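Local coordinates for protein NADH kinase POS5, mitochondrial (Saccharomyces cerevisiae, PDB 3AFO) that phosphorylates both NADH and NAD+ with ATP, preferring NADH twofold, and so serves as a key mitochondrial source of the cellular reductant NADPH, at residues Ser19-Asp23 with Leu35-Pro40; His211-Leu215 with Arg226-Val232; Tyr243-Ala247 with Leu260-Ile264. One frame throughout, in Å; residues are numbered along the deposited sequence.

Contact 1 (Ser19-Asp23 with Leu35-Pro40)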
loop_
_atom_site.group_PDB
_atom_site.type_symbol
_atom_site.label_atom_id
_atom_site.label_comp_id
_atom_site.label_asym_id
_atom_site.label_seq_id
_atom_site.Cartn_x
_atom_site.Cartn_y
_atom_site.Cartn_z
ATOM N N SER A 19 15.959 40.209 19.995
ATOM C CA SER A 19 14.778 39.371 20.242
ATOM C C SER A 19 14.488 39.138 21.714
ATOM O O SER A 19 15.398 38.961 22.525
ATOM C CB SER A 19 14.931 38.002 19.573
ATOM O OG SER A 19 15.500 38.117 18.289
ATOM N N SER A 20 13.202 39.128 22.042
ATOM C CA SER A 20 12.742 38.682 23.348
ATOM C C SER A 20 12.225 37.253 23.216
ATOM O O SER A 20 11.141 37.028 22.667
ATOM C CB SER A 20 11.635 39.601 23.876
ATOM O OG SER A 20 10.522 39.649 23.000
ATOM N N SER A 21 13.006 36.287 23.696
ATOM C CA SER A 21 12.549 34.902 23.723
ATOM C C SER A 21 11.388 34.795 24.710
ATOM O O SER A 21 11.495 35.222 25.861
ATOM C CB SER A 21 13.681 33.947 24.106
ATOM O OG SER A 21 14.249 34.295 25.359
ATOM N N ALA A 22 10.269 34.253 24.241
ATOM C CA ALA A 22 9.083 34.101 25.067
ATOM C C ALA A 22 9.218 32.920 26.017
ATOM O O ALA A 22 10.187 32.166 25.956
ATOM C CB ALA A 22 7.861 33.946 24.193
ATOM N N ASP A 23 8.246 32.782 26.906
ATOM C CA ASP A 23 8.160 31.621 27.772
ATOM C C ASP A 23 7.085 30.665 27.274
ATOM O O ASP A 23 6.079 31.098 26.697
ATOM C CB ASP A 23 7.873 32.043 29.215
ATOM C CG ASP A 23 9.124 32.074 30.066
ATOM O OD1 ASP A 23 9.689 30.983 30.331
ATOM O OD2 ASP A 23 9.540 33.183 30.469
ATOM N N LEU A 35 1.950 30.547 25.309
ATOM C CA LEU A 35 2.925 31.545 24.889
ATOM C C LEU A 35 2.789 32.803 25.767
ATOM O O LEU A 35 1.837 33.567 25.636
ATOM C CB LEU A 35 2.744 31.880 23.401
ATOM C CG LEU A 35 3.551 33.017 22.750
ATOM C CD1 LEU A 35 5.035 32.795 22.857
ATOM C CD2 LEU A 35 3.166 33.195 21.297
ATOM N N ILE A 36 3.738 32.990 26.675
ATOM C CA ILE A 36 3.701 34.121 27.604
ATOM C C ILE A 36 4.958 34.952 27.396
ATOM O O ILE A 36 6.080 34.459 27.545
ATOM C CB ILE A 36 3.510 33.658 29.088
ATOM C CG1 ILE A 36 2.191 32.885 29.227
ATOM C CG2 ILE A 36 3.496 34.863 30.053
ATOM C CD1 ILE A 36 2.068 32.040 30.474
ATOM N N TRP A 37 4.753 36.204 27.007
ATOM C CA TRP A 37 5.846 37.110 26.707
ATOM C C TRP A 37 6.485 37.617 28.000
ATOM O O TRP A 37 5.810 38.235 28.826
ATOM C CB TRP A 37 5.339 38.276 25.850
ATOM C CG TRP A 37 4.734 37.820 24.540
ATOM C CD1 TRP A 37 3.405 37.721 24.234
ATOM C CD2 TRP A 37 5.445 37.386 23.377
ATOM N NE1 TRP A 37 3.243 37.253 22.948
ATOM C CE2 TRP A 37 4.482 37.045 22.398
ATOM C CE3 TRP A 37 6.806 37.260 23.062
ATOM C CZ2 TRP A 37 4.838 36.583 21.131
ATOM C CZ3 TRP A 37 7.156 36.802 21.804
ATOM C CH2 TRP A 37 6.178 36.468 20.854
ATOM N N GLN A 38 7.771 37.327 28.189
ATOM C CA GLN A 38 8.497 37.876 29.342
ATOM C C GLN A 38 8.741 39.379 29.148
ATOM O O GLN A 38 8.340 40.179 29.993
ATOM C CB GLN A 38 9.792 37.116 29.643
ATOM C CG GLN A 38 10.334 37.443 31.043
ATOM C CD GLN A 38 11.561 36.643 31.431
ATOM O OE1 GLN A 38 12.583 36.652 30.736
ATOM N NE2 GLN A 38 11.476 35.961 32.566
ATOM N N ASN A 39 9.386 39.749 28.040
ATOM C CA ASN A 39 9.362 41.133 27.560
ATOM C C ASN A 39 8.170 41.260 26.613
ATOM O O ASN A 39 7.908 40.334 25.849
ATOM C CB ASN A 39 10.633 41.505 26.773
ATOM C CG ASN A 39 11.899 40.867 27.325
ATOM O OD1 ASN A 39 11.959 40.450 28.479
ATOM N ND2 ASN A 39 12.926 40.797 26.490
ATOM N N PRO A 40 7.447 42.399 26.653
ATOM C CA PRO A 40 6.301 42.587 25.749
ATOM C C PRO A 40 6.640 42.376 24.265
ATOM O O PRO A 40 7.754 42.674 23.827
ATOM C CB PRO A 40 5.884 44.039 26.008
ATOM C CG PRO A 40 6.329 44.304 27.436
ATOM C CD PRO A 40 7.631 43.557 27.556
HETATM O O HOH W 1 9.588 36.963 25.970
#
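The indole of Trp37 meets Ser20 and Ala22 at the open end of a beta hairpin built from strands 23-25 and 33-36, on the border of a large antiparallel sheet. Ser20 O lies near the ring plane at its edge, 4.1 Å from CZ3, while the methyl of Ala22 approaches obliquely, its CB 3.7 Å from CE3. Over one face of the indole sits CD1 of Leu35, offset toward the rim. That same CD1 comes within 3.3 Å of Ala22 CB, tighter than normal carbon contact; a residue as small as alanine suits a place between two large apolar groups. With CG beside its own backbone N (chi1 -59°), Trp37 carries its ring back to this methyl although its CB points away from 19-23, and its NE1 is bonded to Val168 O. The amide of Asn39 lies against Ser20, its ND2 3.2 Å from Ser20 CB. Asp23 OD2 and Gln38 NE2 stand 4.0 Å apart, too far for a hydrogen bond, and the carboxylate and amide planes are turned 81° from each other. Between 19-23 and 35-40, strand pairing is limited to Asp23 and Ile36, an antiparallel hydrogen-bonded pair: Asp23 N donates to Ile36 O at 2.8 Å, and Ile36 N donates back to Asp23 O. Farther on a water bridges the segments, donating to Ser21 O at 2.6 Å and accepting from Gln38 N at 2.9 Å.

Contact 2 (His211-Leu215 with Arg226-Val232). With NAI (1,4-dihydronicotinamide adenine dinucleotide), chain F.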
loop_
_atom_site.group_PDB
_atom_site.type_symbol
_atom_site.label_atom_id
_atom_site.label_comp_id
_atom_site.label_asym_id
_atom_site.label_seq_id
_atom_site.Cartn_x
_atom_site.Cartn_y
_atom_site.Cartn_z
ATOM N N HIS A 211 17.817 7.692 -14.720
ATOM C CA HIS A 211 18.262 6.493 -14.016
ATOM C C HIS A 211 17.934 6.573 -12.537
ATOM O O HIS A 211 17.836 7.662 -11.958
ATOM C CB HIS A 211 19.763 6.282 -14.194
ATOM C CG HIS A 211 20.244 6.547 -15.585
ATOM N ND1 HIS A 211 19.929 5.730 -16.651
ATOM C CD2 HIS A 211 21.008 7.545 -16.089
ATOM C CE1 HIS A 211 20.482 6.210 -17.749
ATOM N NE2 HIS A 211 21.146 7.308 -17.435
ATOM N N LEU A 212 17.778 5.406 -11.932
ATOM C CA LEU A 212 17.390 5.317 -10.539
ATOM C C LEU A 212 18.592 5.633 -9.662
ATOM O O LEU A 212 19.733 5.363 -10.049
ATOM C CB LEU A 212 16.834 3.918 -10.232
ATOM C CG LEU A 212 15.421 3.610 -10.755
ATOM C CD1 LEU A 212 15.340 3.470 -12.285
ATOM C CD2 LEU A 212 14.894 2.358 -10.130
ATOM N N THR A 213 18.323 6.219 -8.497
ATOM C CA THR A 213 19.345 6.461 -7.484
ATOM C C THR A 213 19.689 5.127 -6.832
ATOM O O THR A 213 18.851 4.233 -6.782
ATOM C CB THR A 213 18.842 7.427 -6.375
ATOM O OG1 THR A 213 17.810 6.790 -5.611
ATOM C CG2 THR A 213 18.278 8.718 -6.969
ATOM N N ASN A 214 20.923 4.987 -6.363
ATOM C CA ASN A 214 21.334 3.822 -5.599
ATOM C C ASN A 214 21.875 4.350 -4.289
ATOM O O ASN A 214 22.920 5.006 -4.280
ATOM C CB ASN A 214 22.418 3.039 -6.342
ATOM C CG ASN A 214 21.945 2.523 -7.698
ATOM O OD1 ASN A 214 21.234 1.515 -7.785
ATOM N ND2 ASN A 214 22.342 3.213 -8.762
ATOM N N LEU A 215 21.156 4.094 -3.193
ATOM C CA LEU A 215 21.448 4.717 -1.902
ATOM C C LEU A 215 21.680 3.695 -0.799
ATOM O O LEU A 215 20.868 2.780 -0.603
ATOM C CB LEU A 215 20.297 5.626 -1.473
ATOM C CG LEU A 215 19.706 6.607 -2.476
ATOM C CD1 LEU A 215 18.504 7.274 -1.815
ATOM C CD2 LEU A 215 20.736 7.652 -2.919
ATOM N N ARG A 226 20.470 -1.215 0.977
ATOM C CA ARG A 226 20.630 -0.456 -0.266
ATOM C C ARG A 226 19.282 -0.347 -0.955
ATOM O O ARG A 226 18.599 -1.356 -1.157
ATOM C CB ARG A 226 21.593 -1.174 -1.212
ATOM C CG ARG A 226 21.596 -0.635 -2.644
ATOM C CD ARG A 226 22.872 0.144 -2.940
ATOM N NE ARG A 226 23.283 -0.117 -4.299
ATOM C CZ ARG A 226 24.478 0.155 -4.808
ATOM N NH1 ARG A 226 25.445 0.726 -4.080
ATOM N NH2 ARG A 226 24.697 -0.160 -6.061
ATOM N N THR A 227 18.893 0.863 -1.330
ATOM C CA THR A 227 17.684 1.008 -2.121
ATOM C C THR A 227 18.002 1.591 -3.500
ATOM O O THR A 227 18.809 2.528 -3.620
ATOM C CB THR A 227 16.587 1.818 -1.389
ATOM O OG1 THR A 227 15.429 1.944 -2.234
ATOM C CG2 THR A 227 17.086 3.215 -0.982
ATOM N N THR A 228 17.350 1.029 -4.515
ATOM C CA THR A 228 17.402 1.505 -5.897
ATOM C C THR A 228 16.006 2.031 -6.227
ATOM O O THR A 228 15.039 1.261 -6.254
ATOM C CB THR A 228 17.804 0.362 -6.839
ATOM O OG1 THR A 228 19.135 -0.059 -6.523
ATOM C CG2 THR A 228 17.753 0.794 -8.301
ATOM N N ALA A 229 15.889 3.342 -6.436
ATOM C CA ALA A 229 14.573 3.997 -6.405
ATOM C C ALA A 229 14.598 5.348 -7.077
ATOM O O ALA A 229 15.665 5.813 -7.481
ATOM C CB ALA A 229 14.134 4.164 -4.940
ATOM N N ASP A 230 13.433 5.992 -7.175
ATOM C CA ASP A 230 13.396 7.434 -7.430
ATOM C C ASP A 230 14.174 8.195 -6.355
ATOM O O ASP A 230 14.836 9.202 -6.649
ATOM C CB ASP A 230 11.951 7.957 -7.494
ATOM C CG ASP A 230 11.284 7.667 -8.815
ATOM O OD1 ASP A 230 11.947 7.123 -9.727
ATOM O OD2 ASP A 230 10.088 7.978 -8.942
ATOM N N GLY A 231 14.063 7.735 -5.103
ATOM C CA GLY A 231 14.747 8.380 -3.987
ATOM C C GLY A 231 14.232 7.933 -2.631
ATOM O O GLY A 231 13.665 6.850 -2.499
ATOM N N VAL A 232 14.416 8.779 -1.627
ATOM C CA VAL A 232 13.991 8.465 -0.266
ATOM C C VAL A 232 13.741 9.781 0.459
ATOM O O VAL A 232 14.403 10.790 0.164
ATOM C CB VAL A 232 15.074 7.627 0.472
ATOM C CG1 VAL A 232 16.331 8.458 0.722
ATOM C CG2 VAL A 232 14.537 7.034 1.796
HETATM P PA NAI F . 16.961 1.191 -16.399
HETATM O O1A NAI F . 18.216 0.386 -16.384
HETATM O O2A NAI F . 17.148 2.722 -15.953
HETATM O O5B NAI F . 15.925 0.793 -15.316
HETATM C C5B NAI F . 15.192 -0.315 -15.486
HETATM C C4B NAI F . 15.164 -1.070 -14.203
HETATM O O4B NAI F . 13.840 -1.595 -14.313
HETATM C C3B NAI F . 16.137 -2.221 -14.428
HETATM O O3B NAI F . 16.358 -2.874 -13.174
HETATM C C2B NAI F . 15.323 -3.093 -15.382
HETATM O O2B NAI F . 15.737 -4.459 -15.361
HETATM C C1B NAI F . 13.938 -2.971 -14.754
HETATM N N9A NAI F . 12.839 -3.196 -15.717
HETATM C C8A NAI F . 12.699 -2.624 -16.924
HETATM N N7A NAI F . 11.592 -3.090 -17.499
HETATM C C5A NAI F . 11.025 -3.953 -16.650
HETATM C C6A NAI F . 9.873 -4.724 -16.684
HETATM N N6A NAI F . 9.039 -4.704 -17.740
HETATM N N1A NAI F . 9.599 -5.503 -15.623
HETATM C C2A NAI F . 10.389 -5.542 -14.558
HETATM N N3A NAI F . 11.491 -4.818 -14.486
HETATM C C4A NAI F . 11.825 -4.015 -15.516
HETATM O O3 NAI F . 16.269 1.334 -17.899
HETATM P PN NAI F . 15.754 0.141 -18.836
HETATM O O1N NAI F . 16.361 -1.144 -18.411
HETATM O O2N NAI F . 15.925 0.641 -20.216
HETATM O O5D NAI F . 14.162 0.082 -18.497
HETATM C C5D NAI F . 13.344 1.262 -18.665
HETATM C C4D NAI F . 12.277 1.305 -17.562
HETATM O O4D NAI F . 12.871 1.850 -16.377
HETATM C C3D NAI F . 11.145 2.296 -17.830
HETATM O O3D NAI F . 10.203 1.725 -18.746
HETATM C C2D NAI F . 10.530 2.430 -16.424
HETATM O O2D NAI F . 9.453 1.485 -16.245
HETATM C C1D NAI F . 11.718 2.047 -15.499
HETATM N N1N NAI F . 11.862 3.145 -14.515
HETATM C C2N NAI F . 11.591 2.845 -13.170
HETATM C C3N NAI F . 11.680 3.821 -12.188
HETATM C C7N NAI F . 11.373 3.414 -10.734
HETATM O O7N NAI F . 11.424 4.214 -9.795
HETATM N N7N NAI F . 11.022 2.144 -10.604
HETATM C C4N NAI F . 12.033 5.132 -12.540
HETATM C C5N NAI F . 12.303 5.449 -13.889
HETATM C C6N NAI F . 12.218 4.466 -14.874
#
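Leu212 packs between Thr228, Ala229 and a bound NADH at the open end of the beta hairpin formed by strands 213-219 and 222-228, in which Leu215 and Thr227 are a hydrogen-bonded antiparallel pair. Its CB rests 3.5 Å from Ala229 O. With CG set beside the backbone N (chi1 -75°), the branch turns to the coenzyme, and CG is 4.0 Å from C3N of the dihydronicotinamide. At the tip the methyls divide the work: CD1 touches C3N at 3.7 Å, whereas CD2 reaches both C7N of the carboxamide and Thr228 CG2. A branched apolar residue thus serves ring and hairpin together. This NADH is hydrogen-bonded to residues of the second subunit, so the hairpin comes to that site from across the interface. Asp230 is also near the coenzyme; its OD1 forms a salt bridge with Arg206, and its OD2 a hydrogen bond with Tyr243 of the second subunit. Asp230 and Gly231 form a classic beta bulge opposite Ile264, where the chain turns into another sheet. Asn214 CB lies over one guanidinium face of Arg226, whose NH2 is hydrogen-bonded to Ser288 O. Two donors grip Ala229 O: Thr213 N at 2.9 Å, and Thr213 OG1 at 3.0 Å from above the carbonyl plane.

Contact 3 (Tyr243-Ala247 with Leu260-Ile264); sequences YSLSA and LMTPI. With NAI (1,4-dihydronicotinamide adenine dinucleotide), chain C.
Leu260 begins the contact by laying its CD2 3.6 Å from Ser244 OG, where strand 258-266 of the six-stranded antiparallel sheet packs against the short helix 243-246. Thr262, two residues on, points to the same side. Its OG1 stands 2.6 Å from Ser244 OG, close enough for a hydrogen bond, although the proton has another acceptor within reach; its CG2 touches the methyl of Ala247. Pro263 has its CB directed away from the helix but contributes its carbonyl: O is 3.5 Å from Ala247 CB, and a water that donates to Ala247 O also makes a weak bond to Pro263 O. Ala247, the first residue past the helix, has only a methyl, which lets the helix end settle close to the strand. Ile264 comes last. With CG1 opposite the carbonyl carbon (chi1 -52°) and the chain extended beyond it, CD1 makes a CH-pi contact with the Tyr243 ring, 4.2 Å from the centroid and 25° off the normal. The opposite face of that ring takes the dihydronicotinamide of NADH, whose C4N stands 3.6 Å above its centre, so the tyrosine is a flat slab between aliphatic chain and coenzyme. The helix also holds the ligand by a backbone bond: Tyr243 N donates to the ribose O2D at 3.1 Å.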
loop_
_atom_site.group_PDB
_atom_site.type_symbol
_atom_site.label_atom_id
_atom_site.label_comp_id
_atom_site.label_asym_id
_atom_site.label_seq_id
_atom_site.Cartn_x
_atom_site.Cartn_y
_atom_site.Cartn_z
ATOM N N TYR A 243 5.420 15.089 1.464
ATOM C CA TYR A 243 5.919 14.119 0.461
ATOM C C TYR A 243 5.786 12.654 0.927
ATOM O O TYR A 243 5.399 11.772 0.154
ATOM C CB TYR A 243 7.394 14.408 0.110
ATOM C CG TYR A 243 7.873 13.967 -1.271
ATOM C CD1 TYR A 243 9.096 14.440 -1.770
ATOM C CD2 TYR A 243 7.122 13.106 -2.081
ATOM C CE1 TYR A 243 9.565 14.065 -3.013
ATOM C CE2 TYR A 243 7.581 12.719 -3.357
ATOM C CZ TYR A 243 8.808 13.210 -3.807
ATOM O OH TYR A 243 9.288 12.871 -5.048
ATOM N N SER A 244 6.105 12.399 2.193
ATOM C CA SER A 244 6.054 11.047 2.738
ATOM C C SER A 244 4.655 10.424 2.577
ATOM O O SER A 244 4.533 9.237 2.255
ATOM C CB SER A 244 6.479 11.061 4.208
ATOM O OG SER A 244 6.415 9.765 4.763
ATOM N N LEU A 245 3.611 11.236 2.781
ATOM C CA LEU A 245 2.215 10.789 2.593
ATOM C C LEU A 245 1.957 10.357 1.157
ATOM O O LEU A 245 1.399 9.288 0.906
ATOM C CB LEU A 245 1.219 11.888 2.979
ATOM C CG LEU A 245 -0.231 11.431 3.219
ATOM C CD1 LEU A 245 -0.310 10.598 4.492
ATOM C CD2 LEU A 245 -1.182 12.604 3.291
ATOM N N SER A 246 2.381 11.192 0.216
ATOM C CA SER A 246 2.237 10.893 -1.204
ATOM C C SER A 246 2.932 9.591 -1.590
ATOM O O SER A 246 2.474 8.886 -2.479
ATOM C CB SER A 246 2.828 12.030 -2.028
ATOM O OG SER A 246 2.204 13.248 -1.677
ATOM N N ALA A 247 4.048 9.301 -0.926
ATOM C CA ALA A 247 4.833 8.101 -1.163
ATOM C C ALA A 247 4.317 6.874 -0.360
ATOM O O ALA A 247 4.962 5.827 -0.340
ATOM C CB ALA A 247 6.315 8.390 -0.843
ATOM N N LEU A 260 10.564 9.747 10.252
ATOM C CA LEU A 260 10.046 8.850 9.215
ATOM C C LEU A 260 11.108 8.603 8.167
ATOM O O LEU A 260 11.793 9.534 7.746
ATOM C CB LEU A 260 8.801 9.444 8.527
ATOM C CG LEU A 260 7.478 9.435 9.312
ATOM C CD1 LEU A 260 7.403 10.569 10.350
ATOM C CD2 LEU A 260 6.292 9.526 8.361
ATOM N N MET A 261 11.239 7.349 7.748
ATOM C CA MET A 261 12.033 6.998 6.576
ATOM C C MET A 261 11.105 6.362 5.551
ATOM O O MET A 261 10.625 5.246 5.757
ATOM C CB MET A 261 13.171 6.037 6.939
ATOM C CG MET A 261 14.028 5.620 5.740
ATOM S SD MET A 261 15.384 4.553 6.249
ATOM C CE MET A 261 16.437 5.731 7.118
ATOM N N THR A 262 10.852 7.067 4.450
ATOM C CA THR A 262 9.847 6.610 3.478
ATOM C C THR A 262 10.455 6.529 2.085
ATOM O O THR A 262 10.963 7.533 1.592
ATOM C CB THR A 262 8.623 7.576 3.441
ATOM O OG1 THR A 262 8.091 7.738 4.762
ATOM C CG2 THR A 262 7.515 7.066 2.486
ATOM N N PRO A 263 10.395 5.340 1.445
ATOM C CA PRO A 263 10.993 5.213 0.114
ATOM C C PRO A 263 10.148 5.926 -0.937
ATOM O O PRO A 263 8.930 6.050 -0.787
ATOM C CB PRO A 263 10.994 3.705 -0.135
ATOM C CG PRO A 263 9.791 3.197 0.634
ATOM C CD PRO A 263 9.737 4.090 1.882
ATOM N N ILE A 264 10.807 6.440 -1.967
ATOM C CA ILE A 264 10.102 7.067 -3.075
ATOM C C ILE A 264 10.249 6.185 -4.311
ATOM O O ILE A 264 11.327 6.118 -4.901
ATOM C CB ILE A 264 10.615 8.519 -3.378
ATOM C CG1 ILE A 264 10.606 9.363 -2.099
ATOM C CG2 ILE A 264 9.752 9.170 -4.479
ATOM C CD1 ILE A 264 11.363 10.694 -2.205
HETATM P PA NAI C . 4.882 22.850 -3.064
HETATM O O1A NAI C . 3.781 23.860 -3.201
HETATM O O2A NAI C . 5.560 22.381 -4.461
HETATM O O5B NAI C . 4.382 21.507 -2.438
HETATM C C5B NAI C . 3.589 21.606 -1.356
HETATM C C4B NAI C . 2.359 20.803 -1.581
HETATM O O4B NAI C . 2.437 19.934 -0.420
HETATM C C3B NAI C . 1.306 21.869 -1.296
HETATM O O3B NAI C . 0.024 21.391 -1.709
HETATM C C2B NAI C . 1.399 21.964 0.228
HETATM O O2B NAI C . 0.182 22.415 0.808
HETATM C C1B NAI C . 1.609 20.503 0.621
HETATM N N9A NAI C . 2.336 20.390 1.917
HETATM C C8A NAI C . 3.543 20.882 2.220
HETATM N N7A NAI C . 3.837 20.568 3.493
HETATM C C5A NAI C . 2.825 19.855 3.989
HETATM C C6A NAI C . 2.558 19.253 5.220
HETATM N N6A NAI C . 3.425 19.304 6.252
HETATM N N1A NAI C . 1.386 18.604 5.367
HETATM C C2A NAI C . 0.499 18.523 4.386
HETATM N N3A NAI C . 0.724 19.082 3.206
HETATM C C4A NAI C . 1.868 19.753 2.983
HETATM O O3 NAI C . 6.166 23.397 -2.166
HETATM P PN NAI C . 6.006 24.002 -0.686
HETATM O O1N NAI C . 4.585 24.420 -0.453
HETATM O O2N NAI C . 7.161 24.911 -0.540
HETATM O O5D NAI C . 6.241 22.742 0.329
HETATM C C5D NAI C . 7.424 21.964 0.250
HETATM C C4D NAI C . 7.076 20.497 0.446
HETATM O O4D NAI C . 6.583 20.014 -0.824
HETATM C C3D NAI C . 8.294 19.615 0.676
HETATM O O3D NAI C . 8.696 19.643 2.052
HETATM C C2D NAI C . 7.739 18.229 0.274
HETATM O O2D NAI C . 7.294 17.527 1.445
HETATM C C1D NAI C . 6.510 18.599 -0.608
HETATM N N1N NAI C . 6.644 17.882 -1.886
HETATM C C2N NAI C . 5.683 16.920 -2.179
HETATM C C3N NAI C . 5.748 16.182 -3.349
HETATM C C7N NAI C . 4.635 15.137 -3.621
HETATM O O7N NAI C . 4.598 14.471 -4.653
HETATM N N7N NAI C . 3.729 15.029 -2.670
HETATM C C4N NAI C . 6.798 16.417 -4.246
HETATM C C5N NAI C . 7.784 17.386 -3.965
HETATM C C6N NAI C . 7.724 18.123 -2.781
HETATM O O HOH W 2 6.562 4.257 0.687
#

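Overall arrangement
Contacts 2 and 3 adjoin in the C-terminal part of the chain, their centres 13 Å apart. Strands 231-235 and 258-266 are neighbours in one sheet, and a probable hydrogen bond joins Gly231 O to Ile264 N at 2.9 Å. Each contact touches a different NADH: contact 3 a molecule hydrogen-bonded to residues of its own subunit, contact 2 one hydrogen-bonded to residues of the second subunit. The Ile264 side chain is nevertheless about 7 Å from another bound NADH, so the two sites lie close across the interface. Contact 1 lies across the centre of the chain, its centre 45 Å from that of contact 2 and 36 Å from that of contact 3, although contacts 1 and 2 reach the same large antiparallel sheet.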